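Local coordinates for protein erythrocyte binding antigen 140 (Plasmodium falciparum, PDB 4GF2) that probably binds a receptor on the host erythrocyte surface during invasion, the part described here being its tandem pair of Duffy-binding-like domains, at residues K324-A329 and K484-D489; D488-K493 and K526-L531. The protein carries 3 engineered substitutions. One frame throughout, in Å; residues are numbered along the deposited sequence.

Interaction 1: K324-A329 and K484-D489. Engineered in segment 324-329: Ala329 (natural residue Thr).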
loop_
_atom_site.group_PDB
_atom_site.type_symbol
_atom_site.label_atom_id
_atom_site.label_comp_id
_atom_site.label_asym_id
_atom_site.label_seq_id
_atom_site.Cartn_x
_atom_site.Cartn_y
_atom_site.Cartn_z
ATOM N N LYS A 324 32.305 13.491 -9.110
ATOM C CA LYS A 324 31.743 14.809 -9.367
ATOM C C LYS A 324 32.267 15.803 -8.344
ATOM O O LYS A 324 32.550 15.445 -7.200
ATOM C CB LYS A 324 30.212 14.775 -9.320
ATOM C CG LYS A 324 29.568 14.141 -10.542
ATOM C CD LYS A 324 28.109 14.557 -10.691
ATOM C CE LYS A 324 27.511 14.021 -11.987
ATOM N NZ LYS A 324 26.117 14.493 -12.217
ATOM N N SER A 325 32.406 17.054 -8.766
ATOM C CA SER A 325 32.799 18.116 -7.859
ATOM C C SER A 325 31.632 18.464 -6.950
ATOM O O SER A 325 30.483 18.131 -7.240
ATOM C CB SER A 325 33.230 19.359 -8.641
ATOM O OG SER A 325 34.405 19.110 -9.392
ATOM N N TRP A 326 31.930 19.127 -5.841
ATOM C CA TRP A 326 30.884 19.691 -5.006
ATOM C C TRP A 326 30.240 20.842 -5.762
ATOM O O TRP A 326 30.921 21.597 -6.455
ATOM C CB TRP A 326 31.464 20.161 -3.674
ATOM C CG TRP A 326 31.748 19.023 -2.749
ATOM C CD1 TRP A 326 32.727 18.081 -2.883
ATOM C CD2 TRP A 326 31.038 18.696 -1.552
ATOM N NE1 TRP A 326 32.671 17.189 -1.840
ATOM C CE2 TRP A 326 31.641 17.544 -1.009
ATOM C CE3 TRP A 326 29.950 19.266 -0.884
ATOM C CZ2 TRP A 326 31.192 16.953 0.169
ATOM C CZ3 TRP A 326 29.509 18.678 0.286
ATOM C CH2 TRP A 326 30.128 17.532 0.799
ATOM N N ASN A 327 28.925 20.959 -5.642
ATOM C CA ASN A 327 28.176 21.985 -6.349
ATOM C C ASN A 327 27.776 23.122 -5.420
ATOM O O ASN A 327 26.909 22.957 -4.570
ATOM C CB ASN A 327 26.935 21.369 -6.999
ATOM C CG ASN A 327 26.045 22.401 -7.662
ATOM O OD1 ASN A 327 26.464 23.527 -7.924
ATOM N ND2 ASN A 327 24.806 22.020 -7.938
ATOM N N CYS A 328 28.411 24.277 -5.597
ATOM C CA CYS A 328 28.123 25.455 -4.780
ATOM C C CYS A 328 27.463 26.555 -5.610
ATOM O O CYS A 328 27.574 27.733 -5.275
ATOM C CB CYS A 328 29.415 26.015 -4.168
ATOM S SG CYS A 328 30.484 24.815 -3.325
ATOM N N ALA A 329 26.777 26.180 -6.687
ATOM C CA ALA A 329 26.258 27.177 -7.625
ATOM C C ALA A 329 24.897 26.828 -8.233
ATOM O O ALA A 329 24.571 27.281 -9.327
ATOM C CB ALA A 329 27.273 27.413 -8.732
ATOM N N LYS A 484 30.355 18.791 7.452
ATOM C CA LYS A 484 31.227 17.761 8.004
ATOM C C LYS A 484 31.596 16.728 6.941
ATOM O O LYS A 484 32.741 16.285 6.871
ATOM C CB LYS A 484 30.560 17.071 9.197
ATOM C CG LYS A 484 30.706 15.560 9.184
ATOM C CD LYS A 484 30.244 14.932 10.489
ATOM C CE LYS A 484 29.743 13.513 10.271
ATOM N NZ LYS A 484 30.720 12.669 9.529
ATOM N N GLU A 485 30.622 16.342 6.121
ATOM C CA GLU A 485 30.867 15.392 5.041
ATOM C C GLU A 485 31.940 15.945 4.110
ATOM O O GLU A 485 32.794 15.207 3.618
ATOM C CB GLU A 485 29.576 15.118 4.258
ATOM C CG GLU A 485 29.689 13.997 3.224
ATOM C CD GLU A 485 28.400 13.781 2.437
ATOM O OE1 GLU A 485 27.372 14.407 2.778
ATOM O OE2 GLU A 485 28.415 12.979 1.476
ATOM N N TRP A 486 31.889 17.252 3.874
ATOM C CA TRP A 486 32.866 17.914 3.024
ATOM C C TRP A 486 34.248 17.853 3.666
ATOM O O TRP A 486 35.243 17.579 2.995
ATOM C CB TRP A 486 32.459 19.367 2.781
ATOM C CG TRP A 486 33.461 20.146 1.994
ATOM C CD1 TRP A 486 33.436 20.395 0.656
ATOM C CD2 TRP A 486 34.639 20.785 2.500
ATOM N NE1 TRP A 486 34.525 21.148 0.294
ATOM C CE2 TRP A 486 35.281 21.401 1.409
ATOM C CE3 TRP A 486 35.216 20.894 3.768
ATOM C CZ2 TRP A 486 36.468 22.110 1.546
ATOM C CZ3 TRP A 486 36.396 21.601 3.903
ATOM C CH2 TRP A 486 37.009 22.200 2.799
ATOM N N GLY A 487 34.300 18.107 4.969
ATOM C CA GLY A 487 35.544 18.042 5.713
ATOM C C GLY A 487 36.230 16.698 5.550
ATOM O O GLY A 487 37.378 16.629 5.104
ATOM N N ASP A 488 35.526 15.627 5.907
ATOM C CA ASP A 488 36.077 14.282 5.792
ATOM C C ASP A 488 36.538 13.998 4.368
ATOM O O ASP A 488 37.570 13.364 4.156
ATOM C CB ASP A 488 35.045 13.236 6.213
ATOM C CG ASP A 488 34.808 13.219 7.707
ATOM O OD1 ASP A 488 35.711 13.645 8.456
ATOM O OD2 ASP A 488 33.723 12.771 8.133
ATOM N N ASP A 489 35.765 14.470 3.394
ATOM C CA ASP A 489 36.091 14.258 1.993
ATOM C C ASP A 489 37.361 15.013 1.631
ATOM O O ASP A 489 38.220 14.496 0.922
ATOM C CB ASP A 489 34.935 14.713 1.101
ATOM C CG ASP A 489 35.234 14.544 -0.375
ATOM O OD1 ASP A 489 35.307 13.388 -0.835
ATOM O OD2 ASP A 489 35.388 15.564 -1.079
#
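In the second of the two Duffy-binding-like domains, a disulfide-tied loop docks on helix 478-508 through an edge-to-face pair of tryptophans, Trp326 and Trp486. The five-membered ring of Trp486 turns its edge to the indole face of Trp326, the planes 76° apart, and Trp486 CD1 lies 3.7 Å from Trp326 CD2. Over the same ring, Trp486 CB makes a CH-pi contact, 3.9 Å from the centroid of the six-membered ring of Trp326. Trp326 CZ2 reaches as far as Trp486 CA, at 3.4 Å, so the broad indole packs against the helix backbone as well as a side chain. In this mostly helical, disulfide-rich domain the loop is joined by Cys328-Cys340, and Pro342 and Pro343 also touch Trp326. Tryptophan can be both apolar filler and donor here. Its NE1 gives a hydrogen bond to Asp489 OD2 at 3.3 Å, the N-H...O angle 149°; the N-H comes from above the carboxylate plane, and the oxygen is itself tilted out of the indole plane. Asp489 reaches it with CG anti to the backbone N (chi1 179°), and its OD2 also has a weak, long ion pair with Lys532. The buried NE1 of Trp486 is satisfied by Glu535 of helix 518-548, while Glu485 pairs with Arg344.

Interaction 2: D488-K493 and K526-L531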
loop_
_atom_site.group_PDB
_atom_site.type_symbol
_atom_site.label_atom_id
_atom_site.label_comp_id
_atom_site.label_asym_id
_atom_site.label_seq_id
_atom_site.Cartn_x
_atom_site.Cartn_y
_atom_site.Cartn_z
ATOM N N ASP A 488 35.526 15.627 5.907
ATOM C CA ASP A 488 36.077 14.282 5.792
ATOM C C ASP A 488 36.538 13.998 4.368
ATOM O O ASP A 488 37.570 13.364 4.156
ATOM C CB ASP A 488 35.045 13.236 6.213
ATOM C CG ASP A 488 34.808 13.219 7.707
ATOM O OD1 ASP A 488 35.711 13.645 8.456
ATOM O OD2 ASP A 488 33.723 12.771 8.133
ATOM N N ASP A 489 35.765 14.470 3.394
ATOM C CA ASP A 489 36.091 14.258 1.993
ATOM C C ASP A 489 37.361 15.013 1.631
ATOM O O ASP A 489 38.220 14.496 0.922
ATOM C CB ASP A 489 34.935 14.713 1.101
ATOM C CG ASP A 489 35.234 14.544 -0.375
ATOM O OD1 ASP A 489 35.307 13.388 -0.835
ATOM O OD2 ASP A 489 35.388 15.564 -1.079
ATOM N N PHE A 490 37.478 16.238 2.129
ATOM C CA PHE A 490 38.633 17.078 1.839
ATOM C C PHE A 490 39.901 16.493 2.443
ATOM O O PHE A 490 40.876 16.234 1.738
ATOM C CB PHE A 490 38.410 18.495 2.372
ATOM C CG PHE A 490 39.657 19.334 2.403
ATOM C CD1 PHE A 490 40.222 19.804 1.230
ATOM C CD2 PHE A 490 40.263 19.656 3.607
ATOM C CE1 PHE A 490 41.369 20.577 1.255
ATOM C CE2 PHE A 490 41.410 20.429 3.638
ATOM C CZ PHE A 490 41.963 20.890 2.461
ATOM N N CYS A 491 39.882 16.286 3.755
ATOM C CA CYS A 491 41.030 15.732 4.459
ATOM C C CYS A 491 41.482 14.419 3.827
ATOM O O CYS A 491 42.677 14.193 3.644
ATOM C CB CYS A 491 40.696 15.519 5.936
ATOM S SG CYS A 491 40.354 17.052 6.832
ATOM N N GLU A 492 40.524 13.562 3.490
ATOM C CA GLU A 492 40.835 12.272 2.887
ATOM C C GLU A 492 41.600 12.457 1.583
ATOM O O GLU A 492 42.708 11.947 1.427
ATOM C CB GLU A 492 39.557 11.472 2.629
ATOM C CG GLU A 492 39.793 10.122 1.963
ATOM C CD GLU A 492 38.507 9.352 1.715
ATOM O OE1 GLU A 492 37.416 9.909 1.963
ATOM O OE2 GLU A 492 38.589 8.187 1.270
ATOM N N LYS A 493 41.008 13.194 0.649
ATOM C CA LYS A 493 41.604 13.363 -0.672
ATOM C C LYS A 493 42.930 14.115 -0.581
ATOM O O LYS A 493 43.802 13.953 -1.435
ATOM C CB LYS A 493 40.637 14.084 -1.617
ATOM C CG LYS A 493 39.294 13.375 -1.801
ATOM C CD LYS A 493 39.461 11.878 -2.040
ATOM C CE LYS A 493 38.114 11.169 -2.099
ATOM N NZ LYS A 493 38.265 9.692 -2.214
ATOM N N LYS A 526 47.499 22.492 -7.472
ATOM C CA LYS A 526 47.188 23.902 -7.274
ATOM C C LYS A 526 45.738 24.184 -7.647
ATOM O O LYS A 526 45.015 24.852 -6.907
ATOM C CB LYS A 526 48.127 24.780 -8.109
ATOM C CG LYS A 526 49.579 24.724 -7.664
ATOM C CD LYS A 526 50.510 25.429 -8.645
ATOM C CE LYS A 526 51.965 25.337 -8.201
ATOM N NZ LYS A 526 52.892 25.986 -9.167
ATOM N N LYS A 527 45.318 23.668 -8.798
ATOM C CA LYS A 527 43.942 23.827 -9.249
ATOM C C LYS A 527 42.985 23.242 -8.221
ATOM O O LYS A 527 41.978 23.858 -7.873
ATOM C CB LYS A 527 43.735 23.129 -10.593
ATOM C CG LYS A 527 44.500 23.752 -11.748
ATOM C CD LYS A 527 43.923 25.104 -12.132
ATOM C CE LYS A 527 44.673 25.716 -13.305
ATOM N NZ LYS A 527 44.574 24.887 -14.538
ATOM N N TRP A 528 43.309 22.049 -7.734
ATOM C CA TRP A 528 42.441 21.353 -6.793
ATOM C C TRP A 528 42.306 22.134 -5.493
ATOM O O TRP A 528 41.196 22.423 -5.048
ATOM C CB TRP A 528 42.968 19.944 -6.501
ATOM C CG TRP A 528 42.080 19.168 -5.570
ATOM C CD1 TRP A 528 40.895 18.564 -5.881
ATOM C CD2 TRP A 528 42.301 18.917 -4.174
ATOM N NE1 TRP A 528 40.367 17.956 -4.768
ATOM C CE2 TRP A 528 41.209 18.157 -3.709
ATOM C CE3 TRP A 528 43.315 19.262 -3.276
ATOM C CZ2 TRP A 528 41.104 17.734 -2.384
ATOM C CZ3 TRP A 528 43.208 18.841 -1.960
ATOM C CH2 TRP A 528 42.112 18.087 -1.527
ATOM N N ILE A 529 43.437 22.484 -4.896
ATOM C CA ILE A 529 43.441 23.113 -3.581
ATOM C C ILE A 529 42.761 24.479 -3.598
ATOM O O ILE A 529 42.126 24.874 -2.619
ATOM C CB ILE A 529 44.877 23.260 -3.036
ATOM C CG1 ILE A 529 44.851 23.525 -1.529
ATOM C CG2 ILE A 529 45.626 24.367 -3.775
ATOM C CD1 ILE A 529 44.261 22.387 -0.718
ATOM N N ASP A 530 42.891 25.200 -4.706
ATOM C CA ASP A 530 42.239 26.497 -4.836
ATOM C C ASP A 530 40.728 26.310 -4.934
ATOM O O ASP A 530 39.958 27.084 -4.365
ATOM C CB ASP A 530 42.764 27.256 -6.058
ATOM C CG ASP A 530 44.206 27.707 -5.890
ATOM O OD1 ASP A 530 44.701 27.724 -4.741
ATOM O OD2 ASP A 530 44.846 28.053 -6.906
ATOM N N LEU A 531 40.308 25.271 -5.648
ATOM C CA LEU A 531 38.891 24.975 -5.788
ATOM C C LEU A 531 38.290 24.636 -4.430
ATOM O O LEU A 531 37.198 25.093 -4.093
ATOM C CB LEU A 531 38.676 23.816 -6.763
ATOM C CG LEU A 531 37.234 23.313 -6.880
ATOM C CD1 LEU A 531 36.309 24.412 -7.382
ATOM C CD2 LEU A 531 37.159 22.090 -7.784
#
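Phe490 and Trp528 lay their rings almost parallel, with planes 10° apart, but slide them so far past each other that they barely overlap; the centroids of the phenyl ring and the six-membered indole ring are 5.7 Å apart. What touches is the outer corner of the indole: Trp528 CH2 comes within 3.8 Å of Phe490 CD1. Tryptophan suits this place because the axes of 488-493 and 526-531 come no closer than 12.2 Å, and a long, flat side chain can cross such a gap. Trp528 holds CG anti to its own N (chi1 -178°), which carries the indole out toward the facing helix. Its CZ2 also meets Lys493 CB at 3.8 Å. That lysine lends only the foot of its aliphatic chain: a bend at chi2 helps take the rest away from helix 526-531, and the amine makes a long ion pair with Glu492. At the edge of the phenyl ring, near its plane, Ile529 CD1 lies 3.9 Å from Phe490 CE1; it is the methyl at the end of the longer isoleucine branch, where a small apolar group fits beside the ring. Beyond these residues, Phe490 also meets the ring of Phe584, and Lys497 makes a cation-pi contact with Trp528. The two segments run at 159°, nearly antiparallel, and their apolar seam belongs to the paired long helices, 478-508 and 518-548, of a Duffy-binding-like domain.

Overall arrangement
Both contacts are partly buried and use overlapping parts of helix 478-508, their centres about 9 Å apart, far from the centre of the elongated chain. Interaction 1 brings a loop to the helix and mixes aromatic packing with a hydrogen bond; interaction 2 joins two long helices by apolar and aromatic contact, without a polar bond between its segments. Asp488 and Asp489 lie in both ranges, yet Asp489 makes its contact in interaction 1 alone. The ring of Trp486 in interaction 1 meets that of Phe490 in interaction 2, linking the two aromatic groups. Cys328-Cys340 joins two places in the loop region, and Cys491-Cys574 joins the shared helix to the chain beyond helix 563-570.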